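Local coordinates for CYTH domain-containing protein (Pyrococcus horikoshii, PDB 2EEN) that is of unknown function but, as a CYTH-family protein, probably binds a triphosphate-bearing substrate together with metal ions within its antiparallel beta barrel, at residues A[32-37]-A[48-53]. Residues are numbered along the deposited sequence; the frame is centred on the assembly and turned at random.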
ATOM      1  N   ASP A  32     -14.583   6.482   4.191  1.00 18.18           N
ATOM      2  CA  ASP A  32     -13.576   6.475   3.140  1.00 18.34           C
ATOM      3  C   ASP A  32     -12.855   7.791   3.010  1.00 18.85           C
ATOM      4  O   ASP A  32     -13.465   8.858   3.106  1.00 23.66           O
ATOM      5  CB  ASP A  32     -14.203   6.176   1.776  1.00 18.20           C
ATOM      6  CG  ASP A  32     -14.866   4.830   1.725  1.00 21.86           C
ATOM      7  OD1 ASP A  32     -14.357   3.903   2.378  1.00 20.77           O
ATOM      8  OD2 ASP A  32     -15.885   4.696   1.015  1.00 21.40           O
ATOM      9  N   ILE A  33     -11.550   7.712   2.795  1.00 15.57           N
ATOM     10  CA  ILE A  33     -10.776   8.913   2.569  1.00 16.09           C
ATOM     11  C   ILE A  33     -10.236   8.752   1.156  1.00 14.05           C
ATOM     12  O   ILE A  33      -9.544   7.774   0.856  1.00 14.87           O
ATOM     13  CB  ILE A  33      -9.593   9.067   3.556  1.00 19.48           C
ATOM     14  CG1 ILE A  33     -10.106   9.269   4.988  1.00 22.10           C
ATOM     15  CG2 ILE A  33      -8.773  10.283   3.173  1.00 20.20           C
ATOM     16  CD1 ILE A  33      -9.040   9.569   6.003  1.00 27.94           C
ATOM     17  N   TYR A  34     -10.591   9.683   0.279  1.00 13.20           N
ATOM     18  CA  TYR A  34     -10.115   9.634  -1.095  1.00 13.97           C
ATOM     19  C   TYR A  34      -8.957  10.591  -1.257  1.00 15.63           C
ATOM     20  O   TYR A  34      -8.954  11.678  -0.678  1.00 15.71           O
ATOM     21  CB  TYR A  34     -11.233   9.994  -2.066  1.00 14.09           C
ATOM     22  CG  TYR A  34     -12.199   8.868  -2.274  1.00 14.54           C
ATOM     23  CD1 TYR A  34     -11.983   7.911  -3.263  1.00 17.90           C
ATOM     24  CD2 TYR A  34     -13.331   8.747  -1.472  1.00 17.27           C
ATOM     25  CE1 TYR A  34     -12.876   6.862  -3.447  1.00 16.08           C
ATOM     26  CE2 TYR A  34     -14.229   7.699  -1.648  1.00 15.45           C
ATOM     27  CZ  TYR A  34     -13.994   6.764  -2.636  1.00 18.92           C
ATOM     28  OH  TYR A  34     -14.875   5.726  -2.800  1.00 20.85           O
ATOM     29  N   TYR A  35      -7.982  10.185  -2.061  1.00 13.72           N
ATOM     30  CA  TYR A  35      -6.773  10.963  -2.284  1.00 15.76           C
ATOM     31  C   TYR A  35      -6.561  11.455  -3.695  1.00 15.23           C
ATOM     32  O   TYR A  35      -7.105  10.910  -4.651  1.00 17.29           O
ATOM     33  CB  TYR A  35      -5.566  10.113  -1.905  1.00 17.13           C
ATOM     34  CG  TYR A  35      -5.530   9.752  -0.455  1.00 18.57           C
ATOM     35  CD1 TYR A  35      -6.154   8.596   0.006  1.00 19.39           C
ATOM     36  CD2 TYR A  35      -4.891  10.575   0.470  1.00 18.86           C
ATOM     37  CE1 TYR A  35      -6.144   8.267   1.353  1.00 21.98           C
ATOM     38  CE2 TYR A  35      -4.872  10.255   1.816  1.00 22.09           C
ATOM     39  CZ  TYR A  35      -5.499   9.101   2.250  1.00 22.31           C
ATOM     40  OH  TYR A  35      -5.475   8.775   3.582  1.00 27.37           O
ATOM     41  N   GLN A  36      -5.752  12.504  -3.808  1.00 16.38           N
ATOM     42  CA  GLN A  36      -5.380  13.052  -5.097  1.00 16.32           C
ATOM     43  C   GLN A  36      -3.939  12.620  -5.289  1.00 15.04           C
ATOM     44  O   GLN A  36      -3.179  12.522  -4.326  1.00 16.74           O
ATOM     45  CB  GLN A  36      -5.459  14.578  -5.095  1.00 18.77           C
ATOM     46  CG  GLN A  36      -4.919  15.238  -6.364  1.00 19.76           C
ATOM     47  CD  GLN A  36      -5.621  14.776  -7.637  1.00 25.40           C
ATOM     48  OE1 GLN A  36      -5.455  13.636  -8.079  1.00 20.17           O
ATOM     49  NE2 GLN A  36      -6.411  15.668  -8.233  1.00 24.20           N
ATOM     50  N   HIS A  37      -3.587  12.341  -6.533  1.00 15.75           N
ATOM     51  CA  HIS A  37      -2.245  11.927  -6.891  1.00 16.58           C
ATOM     52  C   HIS A  37      -1.350  13.162  -6.853  1.00 16.61           C
ATOM     53  O   HIS A  37      -1.780  14.260  -7.189  1.00 18.48           O
ATOM     54  CB  HIS A  37      -2.273  11.327  -8.291  1.00 16.28           C
ATOM     55  CG  HIS A  37      -1.023  10.604  -8.673  1.00 16.76           C
ATOM     56  ND1 HIS A  37       0.132  11.256  -9.056  1.00 18.65           N
ATOM     57  CD2 HIS A  37      -0.752   9.280  -8.750  1.00 16.47           C
ATOM     58  CE1 HIS A  37       1.057  10.361  -9.355  1.00 16.90           C
ATOM     59  NE2 HIS A  37       0.546   9.155  -9.178  1.00 15.69           N
ATOM     60  N   ALA A  48      -8.778   6.504  -8.893  1.00 15.28           N
ATOM     61  CA  ALA A  48      -9.081   6.807  -7.504  1.00 16.41           C
ATOM     62  C   ALA A  48      -8.190   5.988  -6.583  1.00 16.24           C
ATOM     63  O   ALA A  48      -7.753   4.889  -6.929  1.00 15.68           O
ATOM     64  CB  ALA A  48     -10.553   6.515  -7.196  1.00 17.46           C
ATOM     65  N   LEU A  49      -7.890   6.553  -5.423  1.00 14.54           N
ATOM     66  CA  LEU A  49      -7.097   5.858  -4.426  1.00 12.93           C
ATOM     67  C   LEU A  49      -7.806   6.181  -3.129  1.00 14.22           C
ATOM     68  O   LEU A  49      -8.047   7.348  -2.811  1.00 15.33           O
ATOM     69  CB  LEU A  49      -5.658   6.371  -4.387  1.00 14.37           C
ATOM     70  CG  LEU A  49      -4.816   5.601  -3.364  1.00 16.45           C
ATOM     71  CD1 LEU A  49      -4.663   4.128  -3.800  1.00 14.69           C
ATOM     72  CD2 LEU A  49      -3.456   6.259  -3.241  1.00 17.40           C
ATOM     73  N   ARG A  50      -8.147   5.147  -2.379  1.00 12.48           N
ATOM     74  CA  ARG A  50      -8.898   5.358  -1.159  1.00 14.58           C
ATOM     75  C   ARG A  50      -8.518   4.447  -0.016  1.00 15.98           C
ATOM     76  O   ARG A  50      -8.042   3.333  -0.222  1.00 14.09           O
ATOM     77  CB  ARG A  50     -10.382   5.165  -1.500  1.00 18.15           C
ATOM     78  CG  ARG A  50     -11.300   4.686  -0.388  1.00 20.84           C
ATOM     79  CD  ARG A  50     -12.607   4.135  -0.981  1.00 19.64           C
ATOM     80  NE  ARG A  50     -12.564   2.689  -1.211  1.00 20.94           N
ATOM     81  CZ  ARG A  50     -13.347   2.040  -2.069  1.00 20.12           C
ATOM     82  NH1 ARG A  50     -14.231   2.708  -2.794  1.00 21.96           N
ATOM     83  NH2 ARG A  50     -13.260   0.721  -2.194  1.00 23.09           N
ATOM     84  N   ILE A  51      -8.679   4.953   1.199  1.00 14.81           N
ATOM     85  CA  ILE A  51      -8.476   4.116   2.366  1.00 13.76           C
ATOM     86  C   ILE A  51      -9.864   4.047   2.964  1.00 16.38           C
ATOM     87  O   ILE A  51     -10.485   5.078   3.244  1.00 15.11           O
ATOM     88  CB  ILE A  51      -7.510   4.710   3.392  1.00 14.89           C
ATOM     89  CG1 ILE A  51      -6.076   4.496   2.907  1.00 16.83           C
ATOM     90  CG2 ILE A  51      -7.707   4.016   4.739  1.00 15.11           C
ATOM     91  CD1 ILE A  51      -5.024   5.130   3.773  1.00 18.84           C
ATOM     92  N   ARG A  52     -10.359   2.826   3.126  1.00 14.67           N
ATOM     93  CA  ARG A  52     -11.679   2.604   3.687  1.00 15.45           C
ATOM     94  C   ARG A  52     -11.620   1.931   5.035  1.00 16.97           C
ATOM     95  O   ARG A  52     -10.899   0.952   5.218  1.00 16.75           O
ATOM     96  CB  ARG A  52     -12.517   1.722   2.765  1.00 16.72           C
ATOM     97  CG  ARG A  52     -13.698   1.071   3.475  1.00 16.69           C
ATOM     98  CD  ARG A  52     -14.602   0.387   2.476  1.00 16.51           C
ATOM     99  NE  ARG A  52     -15.162   1.365   1.551  1.00 18.10           N
ATOM    100  CZ  ARG A  52     -15.865   1.058   0.466  1.00 17.56           C
ATOM    101  NH1 ARG A  52     -16.100  -0.211   0.153  1.00 19.97           N
ATOM    102  NH2 ARG A  52     -16.339   2.029  -0.301  1.00 19.43           N
ATOM    103  N   ILE A  53     -12.379   2.472   5.979  1.00 17.35           N
ATOM    104  CA  ILE A  53     -12.482   1.877   7.300  1.00 18.16           C
ATOM    105  C   ILE A  53     -13.896   1.320   7.319  1.00 19.25           C
ATOM    106  O   ILE A  53     -14.867   2.057   7.139  1.00 19.10           O
ATOM    107  CB  ILE A  53     -12.308   2.914   8.424  1.00 20.90           C
ATOM    108  CG1 ILE A  53     -10.905   3.526   8.351  1.00 24.42           C
ATOM    109  CG2 ILE A  53     -12.519   2.241   9.779  1.00 22.15           C
ATOM    110  CD1 ILE A  53     -10.650   4.620   9.377  1.00 28.04           C
TER
HETATM  111  O   HOH W   1      -9.215   9.197  -5.081  1.00 14.83           O
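Ile33 and Ile51 form a hydrogen-bonded antiparallel pair, Ile33 N to Ile51 O 2.9 Å and Ile51 N to Ile33 O 3.0 Å, joining neighbouring strands 23-36 and 48-56 of the antiparallel sheet that builds the CYTH fold. Tyr35 N continues the ladder to Leu49 O, and then a water takes over, donating to Tyr35 O and accepting from Leu49 N, where the strands part. On the face carrying Asp32, Tyr34, Arg50 and Arg52, the Tyr34 ring lies alongside the Arg50 chain: Arg50 CB sits over one ring face, 3.9 Å from its centroid, a CH-pi contact. The bend at chi3 (93°) turns the guanidinium steeply against the ring, so that Arg50 NH1 reaches Tyr34 OH in the guanidinium plane at 3.1 Å. A valine in place of Tyr34 would probably leave Arg50 NH1 without this acceptor and the aliphatic part of Arg50 without the ring beside it. Arg52 NH2 lies over one face of the Arg50 guanidinium, toward its rim, and the nearby Asp32 carboxylate probably eases their like charges. On the face turned to helix 89-98, where both touch Leu96, Tyr35 meets Ile51, Tyr35 OH lying 3.7 Å from Ile51 CD1. Asp32 salt-bridges Arg52, whose NH2 meets Asp32 OD2 on its syn side at 3.0 Å, 28° out of the carboxylate plane.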